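Side-chain contacts in Lmo0325 protein (PDB 4RYK), which probably binds DNA as a transcriptional regulator, pairing a helix-turn-helix region with an all-helical C-terminal repeat domain of the Rgg type: residues K188-Y193 against H205-L210; Y222-L227 against M258-V263; A249-G254 against V291-F296. All blocks are in the same frame, centred on the assembly; numbering follows the deposited sequence.

All three contacts join helices of the C-terminal, TPR-like part of the chain. Contact 1 packs helix 176-193 against the next, 197-216. Contact 2 links helix 220-235 to the end of the next, 243-259. Contact 3 sets helix 243-259 against helix 283-300, skipping helix 263-279. Contact 1 closes before the other two open, while the segments of contacts 2 and 3 alternate along the chain and both use helix 243-259. The centres of contacts 2 and 3 lie about 11 Å apart. That of contact 1 lies about 19 Å from that of contact 2 and about 20 Å from that of contact 3. F207 and L210 pack on V226, linking contact 1 to contact 2, and M258 touches L293 and F296.

Contact 1: residues K188-Y193 against H205-L210; sequences KSYEKY and HLFANL
A T-shaped pair of aromatic rings, F207 on Y190, joins two consecutive helices of the Rgg-type C-terminal domain, 176-193 and 197-216. F207 presents its edge to one face of Y190. The ring centroids are 5.2 Å apart and the planes stand at 83°. The touching edge of F207 runs along CE2 and CZ. CE2 lies 3.8 Å from CD1 of Y190 and reaches CE1 as well, over the rim of the ring rather than its middle. CZ comes near CG and CD1 of the same tyrosine.

In Y190, CG is anti to the backbone N (chi1 160°), which swings the ring out from its helix with a face turned to F207. In F207, CG is anti to the carbonyl carbon (chi1 -71°) and CB is directed toward 188-193, which lets the ring edge reach Y190. The pair is buried. M186 and L187 of helix 176-193 and K229 and L230 of helix 220-235 also pack on F207, so the phenyl ring is held between two helices. The tyrosine hydroxyl is engaged outside the pair, in a hydrogen bond to E232. Across the contact itself the join is apolar, and F207 CZ stands 4.0 Å from Y190 CG.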
# COMPACT_ATOMS: atom_id res chain seq x y z
N LYS A 188 -12.44 13.78 10.11
CA LYS A 188 -11.58 14.82 9.55
C LYS A 188 -10.24 14.23 9.09
O LYS A 188 -9.65 14.67 8.14
CB LYS A 188 -11.30 15.88 10.58
CG LYS A 188 -12.57 16.55 11.04
CD LYS A 188 -12.30 17.79 11.87
CE LYS A 188 -11.25 17.54 12.94
NZ LYS A 188 -11.21 18.65 13.95
N SER A 189 -9.74 13.23 9.78
CA SER A 189 -8.48 12.67 9.34
C SER A 189 -8.71 11.70 8.17
O SER A 189 -7.90 11.65 7.24
CB SER A 189 -7.73 12.03 10.51
OG SER A 189 -8.23 10.74 10.80
N TYR A 190 -9.82 10.97 8.18
CA TYR A 190 -10.21 10.17 7.05
C TYR A 190 -10.17 10.97 5.73
O TYR A 190 -9.67 10.50 4.72
CB TYR A 190 -11.61 9.58 7.29
CG TYR A 190 -12.27 9.14 5.99
CD1 TYR A 190 -11.77 8.07 5.29
CD2 TYR A 190 -13.37 9.83 5.46
CE1 TYR A 190 -12.33 7.70 4.07
CE2 TYR A 190 -13.96 9.45 4.26
CZ TYR A 190 -13.44 8.38 3.57
OH TYR A 190 -13.93 7.97 2.34
N GLU A 191 -10.65 12.20 5.75
CA GLU A 191 -10.73 13.01 4.56
C GLU A 191 -9.34 13.32 3.95
O GLU A 191 -9.23 13.45 2.78
CB GLU A 191 -11.51 14.33 4.86
CG GLU A 191 -13.02 14.14 5.01
CD GLU A 191 -13.69 13.71 3.69
OE1 GLU A 191 -13.13 14.02 2.61
OE2 GLU A 191 -14.78 13.05 3.72
N LYS A 192 -8.32 13.46 4.77
CA LYS A 192 -6.93 13.57 4.31
C LYS A 192 -6.40 12.21 3.85
O LYS A 192 -5.89 12.04 2.74
CB LYS A 192 -6.03 14.00 5.47
CG LYS A 192 -6.47 15.22 6.24
CD LYS A 192 -6.54 16.42 5.31
CE LYS A 192 -7.15 17.64 5.99
NZ LYS A 192 -6.20 18.28 6.93
N TYR A 193 -6.60 11.23 4.71
CA TYR A 193 -5.90 9.97 4.57
C TYR A 193 -6.52 9.00 3.56
O TYR A 193 -5.95 7.95 3.30
CB TYR A 193 -5.76 9.26 5.92
CG TYR A 193 -4.75 9.83 6.87
CD1 TYR A 193 -3.41 9.66 6.65
CD2 TYR A 193 -5.14 10.52 8.03
CE1 TYR A 193 -2.45 10.16 7.52
CE2 TYR A 193 -4.18 11.03 8.93
CZ TYR A 193 -2.85 10.85 8.67
OH TYR A 193 -1.86 11.31 9.50
N HIS A 205 -11.13 -0.98 7.02
CA HIS A 205 -11.24 -1.94 8.08
C HIS A 205 -12.05 -1.39 9.28
O HIS A 205 -12.89 -2.07 9.84
CB HIS A 205 -9.84 -2.28 8.51
CG HIS A 205 -9.80 -3.21 9.66
ND1 HIS A 205 -10.03 -4.56 9.53
CD2 HIS A 205 -9.58 -2.99 10.98
CE1 HIS A 205 -9.94 -5.14 10.72
NE2 HIS A 205 -9.67 -4.21 11.62
N LEU A 206 -11.74 -0.18 9.70
CA LEU A 206 -12.44 0.39 10.83
C LEU A 206 -13.92 0.59 10.47
O LEU A 206 -14.80 0.26 11.25
CB LEU A 206 -11.84 1.73 11.18
CG LEU A 206 -12.64 2.55 12.21
CD1 LEU A 206 -12.82 1.73 13.48
CD2 LEU A 206 -11.97 3.86 12.53
N PHE A 207 -14.20 1.14 9.29
CA PHE A 207 -15.58 1.42 8.91
C PHE A 207 -16.37 0.12 8.78
O PHE A 207 -17.58 0.09 9.09
CB PHE A 207 -15.68 2.16 7.59
CG PHE A 207 -15.24 3.61 7.63
CD1 PHE A 207 -15.60 4.45 8.65
CD2 PHE A 207 -14.50 4.12 6.59
CE1 PHE A 207 -15.22 5.77 8.65
CE2 PHE A 207 -14.11 5.43 6.58
CZ PHE A 207 -14.47 6.26 7.64
N ALA A 208 -15.73 -0.93 8.27
CA ALA A 208 -16.36 -2.27 8.21
C ALA A 208 -16.74 -2.75 9.60
O ALA A 208 -17.87 -3.19 9.80
CB ALA A 208 -15.42 -3.27 7.61
N ASN A 209 -15.80 -2.64 10.54
CA ASN A 209 -16.06 -3.04 11.93
C ASN A 209 -17.20 -2.31 12.59
O ASN A 209 -18.02 -2.91 13.28
CB ASN A 209 -14.82 -2.92 12.81
CG ASN A 209 -13.81 -4.01 12.54
OD1 ASN A 209 -14.07 -4.98 11.85
ND2 ASN A 209 -12.64 -3.86 13.12
N LEU A 210 -17.24 -1.00 12.38
CA LEU A 210 -18.33 -0.21 12.95
C LEU A 210 -19.68 -0.55 12.33
O LEU A 210 -20.69 -0.65 13.04
CB LEU A 210 -18.09 1.26 12.71
CG LEU A 210 -16.90 1.84 13.44
CD1 LEU A 210 -16.78 3.32 13.09
CD2 LEU A 210 -17.01 1.64 14.96

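Contact 2: residues Y222-L227 against M258-V263; sequences YANLVL and MKEGEV
N224 and E260 meet across a surface contact between helix 220-235 and a Schellman motif. The motif ends helix 243-259, with G261 at positive phi as its C-prime residue. E260 is the first residue to leave the helix, and its side chain reaches back to the neighbouring helix.

From CB of E260 the chain heads toward 222-227. CG stands anti to the carbonyl carbon, and beyond it the chain runs extended, carrying the carboxylate to the asparagine. CD is 4.1 Å from N224 ND2, so the carbon itself makes little contact. OE2 does the gripping. It accepts a hydrogen bond from N224 ND2 at 2.9 Å, with an N-H...O angle of 145°, so the bond is somewhat bent. The donor arrives on the anti side of OE2 and 30° out of the carboxylate plane. OE2 is likewise tilted from the amide plane of N224. The amide and carboxylate planes are 24° apart, and the two side chains approach from opposite directions.

The other oxygen, OE1, takes part through water. Water 1 donates to OE1 and also to N224 OD1, and so bridges the second arms of both groups. Each end of the amide then has a partner, which should help fix its rotation and tell its oxygen from its nitrogen. The carboxylate is likewise engaged through both of its oxygens.

The turn that carries E260 is closed by G261 N to M258 O and by E262 N to W257 O. I256 of helix 243-259 also packs on N224. The water completes the link at 2.9 Å from E260 OE1 and 3.0 Å from N224 OD1.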
# COMPACT_ATOMS: atom_id res chain seq x y z
N TYR A 222 -27.42 4.85 11.58
CA TYR A 222 -25.99 4.99 11.74
C TYR A 222 -25.22 3.99 10.86
O TYR A 222 -24.18 4.33 10.31
CB TYR A 222 -25.62 4.81 13.21
CG TYR A 222 -26.02 5.96 14.13
CD1 TYR A 222 -26.55 7.16 13.64
CD2 TYR A 222 -25.79 5.86 15.50
CE1 TYR A 222 -26.89 8.19 14.50
CE2 TYR A 222 -26.12 6.88 16.36
CZ TYR A 222 -26.66 8.05 15.87
OH TYR A 222 -26.98 9.08 16.75
N ALA A 223 -25.73 2.77 10.76
CA ALA A 223 -25.09 1.75 9.96
C ALA A 223 -25.04 2.22 8.53
O ALA A 223 -24.02 2.07 7.88
CB ALA A 223 -25.83 0.43 10.05
N ASN A 224 -26.11 2.80 8.05
CA ASN A 224 -26.14 3.39 6.71
C ASN A 224 -25.12 4.48 6.57
O ASN A 224 -24.44 4.55 5.56
CB ASN A 224 -27.54 3.92 6.35
CG ASN A 224 -28.42 2.83 5.75
OD1 ASN A 224 -28.05 2.23 4.76
ND2 ASN A 224 -29.54 2.52 6.39
N LEU A 225 -24.98 5.31 7.59
CA LEU A 225 -23.98 6.38 7.47
C LEU A 225 -22.59 5.84 7.34
O LEU A 225 -21.80 6.27 6.47
CB LEU A 225 -24.05 7.34 8.66
CG LEU A 225 -25.36 8.13 8.67
CD1 LEU A 225 -25.52 8.93 9.95
CD2 LEU A 225 -25.49 9.01 7.43
N VAL A 226 -22.25 4.89 8.20
CA VAL A 226 -20.91 4.33 8.21
C VAL A 226 -20.63 3.50 6.94
O VAL A 226 -19.55 3.58 6.38
CB VAL A 226 -20.66 3.51 9.47
CG1 VAL A 226 -19.26 2.95 9.44
CG2 VAL A 226 -20.80 4.39 10.71
N LEU A 227 -21.62 2.73 6.49
CA LEU A 227 -21.50 2.00 5.25
C LEU A 227 -21.17 2.93 4.09
O LEU A 227 -20.31 2.60 3.25
CB LEU A 227 -22.77 1.20 4.92
CG LEU A 227 -22.82 0.50 3.56
CD1 LEU A 227 -21.70 -0.51 3.38
CD2 LEU A 227 -24.11 -0.23 3.35
N MSE A 258 -31.74 -6.25 3.94
CA MSE A 258 -32.61 -7.22 4.60
C MSE A 258 -33.33 -6.59 5.76
O MSE A 258 -34.50 -6.80 5.95
CB MSE A 258 -31.83 -8.45 5.07
CG MSE A 258 -31.30 -9.20 3.87
SE MSE A 258 -30.62 -10.98 4.30
CE MSE A 258 -28.76 -10.48 4.56
N LYS A 259 -32.63 -5.79 6.52
CA LYS A 259 -33.21 -5.06 7.61
C LYS A 259 -34.17 -3.98 7.15
O LYS A 259 -35.02 -3.59 7.91
CB LYS A 259 -32.12 -4.37 8.41
CG LYS A 259 -31.27 -5.31 9.24
CD LYS A 259 -32.06 -5.83 10.42
CE LYS A 259 -32.24 -4.77 11.49
NZ LYS A 259 -33.63 -4.86 12.01
N GLU A 260 -34.00 -3.45 5.95
CA GLU A 260 -34.91 -2.42 5.48
C GLU A 260 -36.09 -3.05 4.75
O GLU A 260 -36.68 -2.40 3.91
CB GLU A 260 -34.18 -1.43 4.58
CG GLU A 260 -33.23 -0.53 5.34
CD GLU A 260 -32.31 0.28 4.43
OE1 GLU A 260 -32.11 -0.10 3.25
OE2 GLU A 260 -31.77 1.29 4.91
N GLY A 261 -36.38 -4.32 5.02
CA GLY A 261 -37.40 -5.07 4.28
C GLY A 261 -37.14 -5.45 2.82
O GLY A 261 -38.02 -5.98 2.16
N GLU A 262 -35.94 -5.23 2.30
CA GLU A 262 -35.64 -5.56 0.92
C GLU A 262 -34.93 -6.91 0.94
O GLU A 262 -33.75 -7.04 0.52
CB GLU A 262 -34.71 -4.50 0.38
CG GLU A 262 -35.38 -3.23 -0.06
CD GLU A 262 -35.57 -3.27 -1.56
OE1 GLU A 262 -36.46 -4.03 -2.00
OE2 GLU A 262 -34.79 -2.60 -2.27
N VAL A 263 -35.63 -7.92 1.44
CA VAL A 263 -35.00 -9.13 1.94
C VAL A 263 -34.37 -10.00 0.90
O VAL A 263 -33.26 -10.49 1.09
CB VAL A 263 -35.98 -10.07 2.63
CG1 VAL A 263 -35.30 -11.40 2.93
CG2 VAL A 263 -36.49 -9.42 3.90
O HOH W 1 -29.50 0.84 2.59

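Contact 3: residues A249-G254 against V291-F296; sequences ANYYQG and VVLKQF
Y251 points end-on at helix 283-300, with its hydroxyl lodged against V292 and L293. Its CG is anti to the backbone N (chi1 177°), which carries the phenol toward 291-296 with its OH leading. The OH does most of the touching. It lies 3.3 Å from L293 CA and 3.5 Å from L293 CB, so it rests on the helix backbone as well as on a side chain.

The two aliphatic partners meet the phenol differently. L293 CB sits at the edge of the ring, near its plane, and 4.3 Å from CE2 of Y251. Farther along that side chain, CD1 also comes within reach of the hydroxyl. V292 approaches obliquely. Its CG1 branch is 3.6 Å from the OH of Y251 and 4.3 Å from CZ. V292 and L293 thus border the hydroxyl end of the phenol, while the CB of Y251 stays on helix 243-259. Next to it in the chain, the ring of Y252 has Y251 CD1 over one face, offset toward its rim.

Y289, earlier on helix 283-300, makes an edge-to-face pair with Y251, and A270, A273 and W277 of helix 263-279 also pack on it. I274 of that helix touches L293. This places the contact inside the helical array of the C-terminal region.

The chemistry is mostly that of close packing. The hydroxyl is 3.4 Å from L293 N, but the angle is poor and the two are not hydrogen-bonded. Shape and van der Waals contact, rather than a polar bond between the segments, therefore hold Y251 against V292 and L293.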
# COMPACT_ATOMS: atom_id res chain seq x y z
N ALA A 249 -18.15 -4.10 1.63
CA ALA A 249 -19.26 -3.12 1.47
C ALA A 249 -20.50 -3.73 0.80
O ALA A 249 -21.63 -3.47 1.23
CB ALA A 249 -18.79 -1.91 0.69
N ASN A 250 -20.29 -4.57 -0.21
CA ASN A 250 -21.42 -5.24 -0.84
C ASN A 250 -22.13 -6.17 0.14
O ASN A 250 -23.37 -6.21 0.14
CB ASN A 250 -21.03 -6.05 -2.09
CG ASN A 250 -20.77 -5.18 -3.32
OD1 ASN A 250 -21.14 -4.00 -3.37
ND2 ASN A 250 -20.17 -5.78 -4.34
N TYR A 251 -21.36 -6.92 0.94
CA TYR A 251 -21.93 -7.75 1.98
C TYR A 251 -22.83 -6.94 2.94
O TYR A 251 -23.99 -7.26 3.17
CB TYR A 251 -20.86 -8.50 2.78
CG TYR A 251 -21.53 -9.29 3.87
CD1 TYR A 251 -21.77 -8.72 5.11
CD2 TYR A 251 -21.99 -10.58 3.64
CE1 TYR A 251 -22.45 -9.41 6.11
CE2 TYR A 251 -22.66 -11.29 4.60
CZ TYR A 251 -22.91 -10.71 5.84
OH TYR A 251 -23.59 -11.44 6.79
N TYR A 252 -22.28 -5.89 3.53
CA TYR A 252 -23.07 -5.09 4.49
C TYR A 252 -24.28 -4.35 3.88
O TYR A 252 -25.29 -4.18 4.56
CB TYR A 252 -22.16 -4.15 5.31
CG TYR A 252 -21.29 -4.92 6.29
CD1 TYR A 252 -21.87 -5.66 7.32
CD2 TYR A 252 -19.92 -4.90 6.21
CE1 TYR A 252 -21.09 -6.37 8.22
CE2 TYR A 252 -19.12 -5.61 7.10
CZ TYR A 252 -19.70 -6.36 8.08
OH TYR A 252 -18.93 -7.07 8.97
N GLN A 253 -24.21 -3.96 2.61
CA GLN A 253 -25.33 -3.31 1.93
C GLN A 253 -26.45 -4.35 1.83
O GLN A 253 -27.65 -4.05 2.03
CB GLN A 253 -24.92 -2.79 0.55
CG GLN A 253 -26.03 -2.12 -0.25
CD GLN A 253 -26.68 -0.95 0.49
OE1 GLN A 253 -26.25 0.17 0.32
NE2 GLN A 253 -27.66 -1.22 1.36
N GLY A 254 -26.04 -5.60 1.61
CA GLY A 254 -26.98 -6.71 1.57
C GLY A 254 -27.71 -6.86 2.88
O GLY A 254 -28.92 -6.94 2.92
N VAL A 291 -20.90 -17.52 8.63
CA VAL A 291 -21.33 -17.58 10.01
C VAL A 291 -22.03 -16.28 10.38
O VAL A 291 -23.11 -16.29 10.96
CB VAL A 291 -20.14 -17.79 10.94
CG1 VAL A 291 -20.56 -17.68 12.42
CG2 VAL A 291 -19.54 -19.15 10.62
N VAL A 292 -21.43 -15.16 10.04
CA VAL A 292 -22.07 -13.91 10.31
C VAL A 292 -23.47 -13.89 9.71
O VAL A 292 -24.43 -13.42 10.33
CB VAL A 292 -21.28 -12.74 9.75
CG1 VAL A 292 -21.99 -11.43 10.03
CG2 VAL A 292 -19.87 -12.71 10.33
N LEU A 293 -23.57 -14.42 8.51
CA LEU A 293 -24.83 -14.30 7.77
C LEU A 293 -25.89 -15.16 8.43
O LEU A 293 -27.05 -14.73 8.57
CB LEU A 293 -24.65 -14.73 6.32
CG LEU A 293 -25.93 -14.82 5.49
CD1 LEU A 293 -26.65 -13.48 5.57
CD2 LEU A 293 -25.65 -15.15 4.04
N LYS A 294 -25.52 -16.38 8.78
CA LYS A 294 -26.47 -17.27 9.43
C LYS A 294 -26.98 -16.74 10.75
O LYS A 294 -28.16 -16.88 11.05
CB LYS A 294 -25.82 -18.61 9.70
CG LYS A 294 -25.74 -19.44 8.45
CD LYS A 294 -24.75 -20.55 8.65
CE LYS A 294 -24.60 -21.34 7.38
NZ LYS A 294 -24.12 -22.69 7.74
N GLN A 295 -26.10 -16.16 11.55
CA GLN A 295 -26.46 -15.65 12.87
C GLN A 295 -27.36 -14.45 12.67
O GLN A 295 -28.34 -14.25 13.37
CB GLN A 295 -25.20 -15.28 13.66
CG GLN A 295 -24.35 -16.51 14.03
CD GLN A 295 -24.99 -17.36 15.14
OE1 GLN A 295 -25.30 -16.84 16.22
NE2 GLN A 295 -25.18 -18.66 14.88
N PHE A 296 -27.05 -13.67 11.66
CA PHE A 296 -27.85 -12.50 11.37
C PHE A 296 -29.28 -12.92 10.98
O PHE A 296 -30.26 -12.36 11.47
CB PHE A 296 -27.18 -11.71 10.27
CG PHE A 296 -28.04 -10.67 9.66
CD1 PHE A 296 -28.81 -10.97 8.57
CD2 PHE A 296 -28.06 -9.38 10.18
CE1 PHE A 296 -29.60 -9.99 7.99
CE2 PHE A 296 -28.82 -8.39 9.59
CZ PHE A 296 -29.61 -8.70 8.49